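Hypoxanthine phosphoribosyltransferase (Bacillus anthracis, PDB 4QYI) probably catalyses the magnesium-dependent transfer of a phosphoribosyl group from PRPP to hypoxanthine, a step of purine salvage. Local coordinates at residues I6-T11 and F171-V176; S68-G73 and K83-I88; T129-P134 and V146-P151. All coordinates share one frame; numbering follows the deposited sequence.

Contact 1: I6-T11 and F171-V176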
loop_
_atom_site.group_PDB
_atom_site.type_symbol
_atom_site.label_atom_id
_atom_site.label_comp_id
_atom_site.label_asym_id
_atom_site.label_seq_id
_atom_site.Cartn_x
_atom_site.Cartn_y
_atom_site.Cartn_z
ATOM N N ILE D 6 4.391 23.736 8.333
ATOM C CA ILE D 6 3.799 23.182 7.085
ATOM C C ILE D 6 2.281 23.195 7.142
ATOM O O ILE D 6 1.670 22.476 7.938
ATOM C CB ILE D 6 4.314 21.754 6.829
ATOM C CG1 ILE D 6 5.877 21.832 6.925
ATOM C CG2 ILE D 6 3.648 21.165 5.559
ATOM C CD1 ILE D 6 6.638 20.563 6.604
ATOM N N GLU D 7 1.672 24.023 6.301
ATOM C CA GLU D 7 0.227 24.113 6.249
ATOM C C GLU D 7 -0.250 23.939 4.822
ATOM O O GLU D 7 0.456 24.224 3.854
ATOM C CB GLU D 7 -0.281 25.466 6.758
ATOM C CG GLU D 7 0.078 25.797 8.200
ATOM C CD GLU D 7 -0.301 27.216 8.598
ATOM O OE1 GLU D 7 -1.100 27.847 7.876
ATOM O OE2 GLU D 7 0.194 27.709 9.638
ATOM N N ILE D 8 -1.476 23.466 4.710
ATOM C CA ILE D 8 -2.091 23.268 3.428
ATOM C C ILE D 8 -2.588 24.594 2.909
ATOM O O ILE D 8 -3.122 25.393 3.670
ATOM C CB ILE D 8 -3.240 22.263 3.549
ATOM C CG1 ILE D 8 -2.602 20.937 4.047
ATOM C CG2 ILE D 8 -4.006 22.169 2.232
ATOM C CD1 ILE D 8 -3.418 19.666 3.953
ATOM N N LYS D 9 -2.388 24.838 1.620
ATOM C CA LYS D 9 -2.873 26.086 1.016
ATOM C C LYS D 9 -4.199 25.888 0.270
ATOM O O LYS D 9 -5.249 26.308 0.751
ATOM C CB LYS D 9 -1.845 26.858 0.161
ATOM C CG LYS D 9 -1.112 27.927 0.961
ATOM C CD LYS D 9 -0.265 28.825 0.072
ATOM C CE LYS D 9 0.284 30.018 0.850
ATOM N NZ LYS D 9 1.131 30.872 -0.022
ATOM N N ASP D 10 -4.156 25.218 -0.871
ATOM C CA ASP D 10 -5.344 25.009 -1.688
ATOM C C ASP D 10 -5.449 23.591 -2.186
ATOM O O ASP D 10 -4.451 22.917 -2.324
ATOM C CB ASP D 10 -5.240 25.857 -2.953
ATOM C CG ASP D 10 -5.190 27.330 -2.675
ATOM O OD1 ASP D 10 -5.995 27.806 -1.850
ATOM O OD2 ASP D 10 -4.373 28.019 -3.324
ATOM N N THR D 11 -6.670 23.163 -2.474
ATOM C CA THR D 11 -6.926 21.862 -3.051
ATOM C C THR D 11 -6.522 21.988 -4.513
ATOM O O THR D 11 -6.970 22.913 -5.175
ATOM C CB THR D 11 -8.425 21.562 -3.009
ATOM O OG1 THR D 11 -8.892 21.636 -1.650
ATOM C CG2 THR D 11 -8.730 20.210 -3.629
ATOM N N PHE D 171 -7.451 13.980 -1.244
ATOM C CA PHE D 171 -7.276 14.892 -2.386
ATOM C C PHE D 171 -5.820 15.325 -2.404
ATOM O O PHE D 171 -5.075 15.011 -1.478
ATOM C CB PHE D 171 -8.191 16.142 -2.226
ATOM C CG PHE D 171 -8.020 16.841 -0.910
ATOM C CD1 PHE D 171 -7.014 17.777 -0.723
ATOM C CD2 PHE D 171 -8.839 16.523 0.160
ATOM C CE1 PHE D 171 -6.835 18.397 0.507
ATOM C CE2 PHE D 171 -8.670 17.132 1.388
ATOM C CZ PHE D 171 -7.667 18.070 1.563
ATOM N N ILE D 172 -5.409 16.001 -3.467
ATOM C CA ILE D 172 -4.054 16.527 -3.609
ATOM C C ILE D 172 -4.103 18.045 -3.386
ATOM O O ILE D 172 -4.953 18.745 -3.959
ATOM C CB ILE D 172 -3.459 16.201 -4.998
ATOM C CG1 ILE D 172 -3.344 14.693 -5.219
ATOM C CG2 ILE D 172 -2.123 16.904 -5.191
ATOM C CD1 ILE D 172 -2.269 14.034 -4.441
ATOM N N ALA D 173 -3.201 18.550 -2.550
ATOM C CA ALA D 173 -3.173 19.967 -2.224
ATOM C C ALA D 173 -1.795 20.587 -2.278
ATOM O O ALA D 173 -0.798 19.891 -2.173
ATOM C CB ALA D 173 -3.713 20.158 -0.819
ATOM N N SER D 174 -1.769 21.910 -2.426
ATOM C CA SER D 174 -0.539 22.690 -2.394
ATOM C C SER D 174 -0.288 22.972 -0.919
ATOM O O SER D 174 -1.235 22.953 -0.119
ATOM C CB SER D 174 -0.675 23.988 -3.199
ATOM O OG SER D 174 -1.838 24.719 -2.826
ATOM N N VAL D 175 0.972 23.242 -0.585
ATOM C CA VAL D 175 1.423 23.496 0.770
ATOM C C VAL D 175 2.489 24.578 0.669
ATOM O O VAL D 175 2.734 25.107 -0.415
ATOM C CB VAL D 175 2.202 22.284 1.315
ATOM C CG1 VAL D 175 3.368 21.922 0.405
ATOM C CG2 VAL D 175 2.730 22.517 2.723
ATOM N N VAL D 176 3.115 24.910 1.797
ATOM C CA VAL D 176 4.257 25.830 1.798
ATOM C C VAL D 176 5.255 25.384 2.865
ATOM O O VAL D 176 5.452 26.059 3.875
ATOM C CB VAL D 176 3.868 27.299 2.070
ATOM C CG1 VAL D 176 5.013 28.226 1.664
ATOM C CG2 VAL D 176 2.591 27.678 1.334
#

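Contact 2: S68-G73 and K83-I88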
loop_
_atom_site.group_PDB
_atom_site.type_symbol
_atom_site.label_atom_id
_atom_site.label_comp_id
_atom_site.label_asym_id
_atom_site.label_seq_id
_atom_site.Cartn_x
_atom_site.Cartn_y
_atom_site.Cartn_z
ATOM N N SER D 68 11.354 -0.609 -3.134
ATOM C CA SER D 68 11.775 0.533 -2.326
ATOM C C SER D 68 13.240 0.820 -2.645
ATOM O O SER D 68 14.095 -0.093 -2.652
ATOM C CB SER D 68 11.579 0.244 -0.828
ATOM O OG SER D 68 12.091 1.307 -0.049
ATOM N N ALA D 69 13.553 2.089 -2.849
ATOM C CA ALA D 69 14.901 2.500 -3.206
ATOM C C ALA D 69 15.263 3.763 -2.454
ATOM O O ALA D 69 14.412 4.595 -2.251
ATOM C CB ALA D 69 14.946 2.770 -4.696
ATOM N N SER D 70 16.509 3.895 -2.007
ATOM C CA SER D 70 16.893 5.130 -1.318
ATOM C C SER D 70 18.074 5.787 -2.004
ATOM O O SER D 70 18.846 5.175 -2.742
ATOM C CB SER D 70 17.187 4.893 0.171
ATOM O OG SER D 70 18.289 4.021 0.329
ATOM N N SER D 71 18.221 7.064 -1.723
ATOM C CA SER D 71 19.263 7.857 -2.317
ATOM C C SER D 71 20.634 7.620 -1.728
ATOM O O SER D 71 20.774 7.254 -0.553
ATOM C CB SER D 71 18.918 9.333 -2.133
ATOM O OG SER D 71 20.030 10.097 -2.516
ATOM N N TYR D 72 21.649 7.815 -2.561
ATOM C CA TYR D 72 23.024 7.730 -2.113
ATOM C C TYR D 72 23.540 9.140 -1.798
ATOM O O TYR D 72 24.665 9.288 -1.364
ATOM C CB TYR D 72 23.938 7.099 -3.171
ATOM C CG TYR D 72 23.876 5.586 -3.282
ATOM C CD1 TYR D 72 24.536 4.781 -2.366
ATOM C CD2 TYR D 72 23.226 4.970 -4.338
ATOM C CE1 TYR D 72 24.498 3.392 -2.458
ATOM C CE2 TYR D 72 23.183 3.581 -4.437
ATOM C CZ TYR D 72 23.826 2.788 -3.492
ATOM O OH TYR D 72 23.811 1.393 -3.591
ATOM N N GLY D 73 22.732 10.169 -2.025
ATOM C CA GLY D 73 23.164 11.566 -1.774
ATOM C C GLY D 73 23.168 12.376 -3.067
ATOM O O GLY D 73 22.230 12.265 -3.868
ATOM N N LYS D 83 19.993 3.013 -4.064
ATOM C CA LYS D 83 20.237 1.763 -3.383
ATOM C C LYS D 83 18.920 1.012 -3.267
ATOM O O LYS D 83 17.921 1.563 -2.790
ATOM C CB LYS D 83 20.783 2.052 -1.999
ATOM C CG LYS D 83 21.057 0.823 -1.164
ATOM C CD LYS D 83 22.050 1.168 -0.053
ATOM C CE LYS D 83 21.453 1.827 1.148
ATOM N NZ LYS D 83 22.549 2.299 2.054
ATOM N N LEU D 84 18.872 -0.218 -3.760
ATOM C CA LEU D 84 17.654 -0.982 -3.618
ATOM C C LEU D 84 17.490 -1.441 -2.201
ATOM O O LEU D 84 18.312 -2.192 -1.706
ATOM C CB LEU D 84 17.664 -2.202 -4.510
ATOM C CG LEU D 84 17.698 -1.873 -5.978
ATOM C CD1 LEU D 84 17.582 -3.148 -6.775
ATOM C CD2 LEU D 84 16.561 -0.943 -6.335
ATOM N N LEU D 85 16.445 -0.963 -1.529
ATOM C CA LEU D 85 16.189 -1.364 -0.145
ATOM C C LEU D 85 15.330 -2.581 -0.085
ATOM O O LEU D 85 15.465 -3.400 0.810
ATOM C CB LEU D 85 15.473 -0.253 0.623
ATOM C CG LEU D 85 16.282 1.008 0.834
ATOM C CD1 LEU D 85 15.443 2.064 1.585
ATOM C CD2 LEU D 85 17.542 0.682 1.612
ATOM N N LYS D 86 14.398 -2.679 -1.024
ATOM C CA LYS D 86 13.531 -3.849 -1.119
ATOM C C LYS D 86 13.339 -4.112 -2.596
ATOM O O LYS D 86 12.751 -3.291 -3.339
ATOM C CB LYS D 86 12.177 -3.635 -0.442
ATOM C CG LYS D 86 11.226 -4.839 -0.559
ATOM C CD LYS D 86 11.741 -6.044 0.216
ATOM C CE LYS D 86 10.814 -7.257 0.112
ATOM N NZ LYS D 86 10.708 -7.884 -1.250
ATOM N N ASP D 87 13.844 -5.246 -3.033
ATOM C CA ASP D 87 13.757 -5.650 -4.451
ATOM C C ASP D 87 12.456 -6.452 -4.615
ATOM O O ASP D 87 11.791 -6.783 -3.631
ATOM C CB ASP D 87 14.955 -6.517 -4.776
ATOM C CG ASP D 87 15.268 -6.597 -6.259
ATOM O OD1 ASP D 87 14.499 -6.049 -7.081
ATOM O OD2 ASP D 87 16.312 -7.230 -6.584
ATOM N N ILE D 88 12.073 -6.744 -5.855
ATOM C CA ILE D 88 10.827 -7.474 -6.064
ATOM C C ILE D 88 10.936 -8.960 -5.757
ATOM O O ILE D 88 12.006 -9.555 -5.893
ATOM C CB ILE D 88 10.276 -7.280 -7.478
ATOM C CG1 ILE D 88 11.290 -7.742 -8.515
ATOM C CG2 ILE D 88 9.912 -5.816 -7.725
ATOM C CD1 ILE D 88 10.667 -7.842 -9.890
#

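Contact 3: T129-P134 and V146-P151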
loop_
_atom_site.group_PDB
_atom_site.type_symbol
_atom_site.label_atom_id
_atom_site.label_comp_id
_atom_site.label_asym_id
_atom_site.label_seq_id
_atom_site.Cartn_x
_atom_site.Cartn_y
_atom_site.Cartn_z
ATOM N N THR D 129 2.154 6.992 -13.987
ATOM C CA THR D 129 2.321 7.927 -12.880
ATOM C C THR D 129 1.056 8.754 -12.708
ATOM O O THR D 129 0.360 9.078 -13.682
ATOM C CB THR D 129 3.537 8.861 -13.090
ATOM O OG1 THR D 129 3.739 9.693 -11.938
ATOM C CG2 THR D 129 3.340 9.736 -14.300
ATOM N N LEU D 130 0.744 9.068 -11.465
ATOM C CA LEU D 130 -0.415 9.862 -11.173
ATOM C C LEU D 130 -0.142 11.282 -11.638
ATOM O O LEU D 130 -0.990 11.901 -12.296
ATOM C CB LEU D 130 -0.685 9.896 -9.682
ATOM C CG LEU D 130 -1.886 10.742 -9.261
ATOM C CD1 LEU D 130 -3.177 10.212 -9.876
ATOM C CD2 LEU D 130 -2.014 10.757 -7.760
ATOM N N LEU D 131 1.049 11.778 -11.295
ATOM C CA LEU D 131 1.448 13.146 -11.633
ATOM C C LEU D 131 2.748 13.157 -12.437
ATOM O O LEU D 131 3.652 12.374 -12.179
ATOM C CB LEU D 131 1.652 13.942 -10.346
ATOM C CG LEU D 131 0.509 13.853 -9.321
ATOM C CD1 LEU D 131 0.935 14.521 -8.030
ATOM C CD2 LEU D 131 -0.800 14.444 -9.829
ATOM N N ASP D 132 2.836 14.060 -13.406
ATOM C CA ASP D 132 4.016 14.171 -14.261
ATOM C C ASP D 132 4.439 15.640 -14.364
ATOM O O ASP D 132 3.587 16.559 -14.412
ATOM C CB ASP D 132 3.713 13.602 -15.663
ATOM C CG ASP D 132 4.985 13.300 -16.484
ATOM O OD1 ASP D 132 6.085 13.212 -15.900
ATOM O OD2 ASP D 132 4.881 13.124 -17.724
ATOM N N LYS D 133 5.752 15.856 -14.378
ATOM C CA LYS D 133 6.346 17.187 -14.503
ATOM C C LYS D 133 7.438 17.046 -15.535
ATOM O O LYS D 133 8.619 17.013 -15.184
ATOM C CB LYS D 133 6.963 17.644 -13.190
ATOM C CG LYS D 133 5.975 17.796 -12.060
ATOM C CD LYS D 133 6.749 18.160 -10.812
ATOM C CE LYS D 133 5.845 18.570 -9.670
ATOM N NZ LYS D 133 6.670 18.860 -8.465
ATOM N N PRO D 134 7.046 16.937 -16.811
ATOM C CA PRO D 134 8.000 16.747 -17.892
ATOM C C PRO D 134 8.992 17.890 -18.072
ATOM O O PRO D 134 10.026 17.679 -18.697
ATOM C CB PRO D 134 7.119 16.591 -19.135
ATOM C CG PRO D 134 5.718 16.457 -18.653
ATOM C CD PRO D 134 5.666 17.083 -17.300
ATOM N N VAL D 146 -0.422 8.696 -17.760
ATOM C CA VAL D 146 -0.219 9.876 -16.935
ATOM C C VAL D 146 -1.559 10.431 -16.481
ATOM O O VAL D 146 -2.434 10.688 -17.296
ATOM C CB VAL D 146 0.506 10.991 -17.721
ATOM C CG1 VAL D 146 0.690 12.223 -16.845
ATOM C CG2 VAL D 146 1.855 10.515 -18.232
ATOM N N GLY D 147 -1.716 10.624 -15.181
ATOM C CA GLY D 147 -2.954 11.160 -14.641
ATOM C C GLY D 147 -3.109 12.652 -14.863
ATOM O O GLY D 147 -4.056 13.093 -15.512
ATOM N N PHE D 148 -2.151 13.421 -14.355
ATOM C CA PHE D 148 -2.193 14.874 -14.445
ATOM C C PHE D 148 -0.807 15.496 -14.606
ATOM O O PHE D 148 0.186 15.043 -14.005
ATOM C CB PHE D 148 -2.784 15.445 -13.149
ATOM C CG PHE D 148 -4.130 14.869 -12.763
ATOM C CD1 PHE D 148 -4.221 13.679 -12.040
ATOM C CD2 PHE D 148 -5.305 15.530 -13.087
ATOM C CE1 PHE D 148 -5.454 13.153 -11.678
ATOM C CE2 PHE D 148 -6.537 15.007 -12.721
ATOM C CZ PHE D 148 -6.615 13.826 -12.015
ATOM N N GLN D 149 -0.738 16.538 -15.413
ATOM C CA GLN D 149 0.488 17.292 -15.576
ATOM C C GLN D 149 0.343 18.483 -14.664
ATOM O O GLN D 149 -0.557 19.297 -14.849
ATOM C CB GLN D 149 0.723 17.770 -16.999
ATOM C CG GLN D 149 1.291 16.740 -17.945
ATOM C CD GLN D 149 1.858 17.426 -19.175
ATOM O OE1 GLN D 149 1.927 18.658 -19.230
ATOM N NE2 GLN D 149 2.283 16.642 -20.155
ATOM N N ILE D 150 1.213 18.579 -13.670
ATOM C CA ILE D 150 1.151 19.684 -12.720
ATOM C C ILE D 150 2.370 20.590 -12.759
ATOM O O ILE D 150 3.441 20.189 -13.193
ATOM C CB ILE D 150 1.018 19.191 -11.275
ATOM C CG1 ILE D 150 2.217 18.316 -10.901
ATOM C CG2 ILE D 150 -0.302 18.453 -11.085
ATOM C CD1 ILE D 150 2.235 17.960 -9.437
ATOM N N PRO D 151 2.203 21.830 -12.299
ATOM C CA PRO D 151 3.328 22.759 -12.259
ATOM C C PRO D 151 4.276 22.410 -11.120
ATOM O O PRO D 151 3.874 21.705 -10.193
ATOM C CB PRO D 151 2.660 24.110 -11.997
ATOM C CG PRO D 151 1.344 23.789 -11.382
ATOM C CD PRO D 151 0.919 22.488 -11.990
#

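Contact 1: I6-T11 and F171-V176
T11 and A173 face each other as an antiparallel non-hydrogen-bonded pair in strands 8-11 and 172-175, whose axes come within 4.5 Å and whose directions differ by 140°. K9 N gives an almost straight bond to S174 O (2.8 Å, 172°), approaching from above the carbonyl plane, and S174 N returns one to D10 O at 2.9 Å. Toward the chain ends the pairing frays, and V176 N makes a weak bond to E7 O.

S174 contributes a third firm link with its side chain. Its OG stands between its own backbone N and carbonyl carbon (chi1 51°), which turns it across to the facing strand, where it accepts from D10 N at 3.1 Å. The serine therefore grips the partner backbone at K9 and D10 with its amide, its carbonyl oxygen and its hydroxyl oxygen. On the face that carries I8, A173 and T11, the CG2 branch of I8 rests on A173 CB at 3.7 Å, while T11 CG2 approaches F171 CD1 obliquely at 4.2 Å. I6 and V175 meet through their CG2 methyls, a tight apolar touch. K9, extended beyond CG, runs its aliphatic chain over V176 CG2.

Within the fold, Y166 and L169 touch I8, and A173 bonds through its backbone to V156. Strands near the two ends of the modelled chain are thereby paired in a small antiparallel sheet, with strand 172-175 between 8-13 and 155-156; such a small second subdomain, often called the hood, accompanies the core of type I phosphoribosyltransferases.

Contact 2: S68-G73 and K83-I88
S68 faces both L85 and K86 across an antiparallel ladder, and this one-against-two pairing is a classic beta bulge. S68 O accepts from L85 N at 2.7 Å and from K86 N at 3.1 Å, both donors reaching it from the same face of its carbonyl plane. S68 N completes the exchange by donating to K86 O, in the carbonyl plane and on a lone pair. Beyond the bulge the ladder is regular: S70 N bonds to K83 O and K83 N to S70 O, each in the plane of the accepting carbonyl.

K83 can be followed outward from the backbone. Its CB sits against the tyrosine ring, 3.5 Å from Y72 CZ, the side chains of K83 and Y72 crossing at about a right angle. CG, anti to the backbone N (chi1 179°), continues past the hydroxyl end of the ring, 3.7 Å from Y72 OH, and CD keeps a looser touch with the same oxygen and with CE1 of Y72. There the chain bends (chi3 81°), bringing CE to within 3.9 Å of S70 OG, and NZ beyond it leads away from segment 68-73.

L85 covers the serines beside it: its CD1 lies 3.6 Å from S70 CB, and its CB borders S68 OG. Farther along, S71 OG accepts from G73 N at 2.7 Å, an ST turn just before helix 74-79.

Helix 74-79 lies in the connection between these two antiparallel strands, and strand 82-84 is outermost in the large mixed sheet beside 62-71. L84 packs on L113 and H116 of helix 108-118, D87 bonds to H116, and I88 reaches F117, so the segment leaving the sheet is held against that helix.

Contact 3: T129-P134 and V146-P151
V146 opens the parallel pairing opposite T129, and its CG1, anti to the backbone N (chi1 179°), presses on D132 CB at 3.5 Å, the two side chains crossing at about a right angle. At G147 the chain turns a corner, as the facing chain does at L130; the glycine amide donates to T129 O at 3.0 Å in the carbonyl plane, and G147 CA lies 3.1 Å from L130 O, a close approach of the two backbones.

F148 N then bonds to L130 O. The ring edge lies toward the same oxygen, with CD1 3.7 Å away, while L130 CD1 touches CE1 alongside and L131 CD2 comes obliquely. F148 O takes the amide of D132 at 2.9 Å. Q149 NE2 lies 3.8 Å from P134 CG. I150 N closes the ladder on D132 O at 3.2 Å, and I150 CD1 wedges between K133 CE (3.7 Å) and L131 CD1.

The polar load falls on the backbone, whose four bonds cross the pair, while the side chains mainly contribute apolar packing. The buried carboxylate of D132 is met by R137 in a salt bridge, which probably favours its charged form.

How the contacts relate
Contact 1 joins the two ends of the modelled chain, and contacts 2 and 3 are nested within the loop it closes, contact 2 finishing before contact 3 begins. Contacts 2 and 3 belong to the same mixed sheet but lie on opposite sides of the chain's centre, their own centres about 23 Å apart. Contact 1 belongs to the separate three-stranded sheet; its nearest atoms are about 5 Å from contact 3 and about 19 Å from contact 2. I13 of strand 8-13 and I155 of strand 155-156 bring that small sheet against contact 3. The two sheets are thus coupled through L131, F148 and I150, while the side chain of T129 is about 7 Å from the magnesium ion.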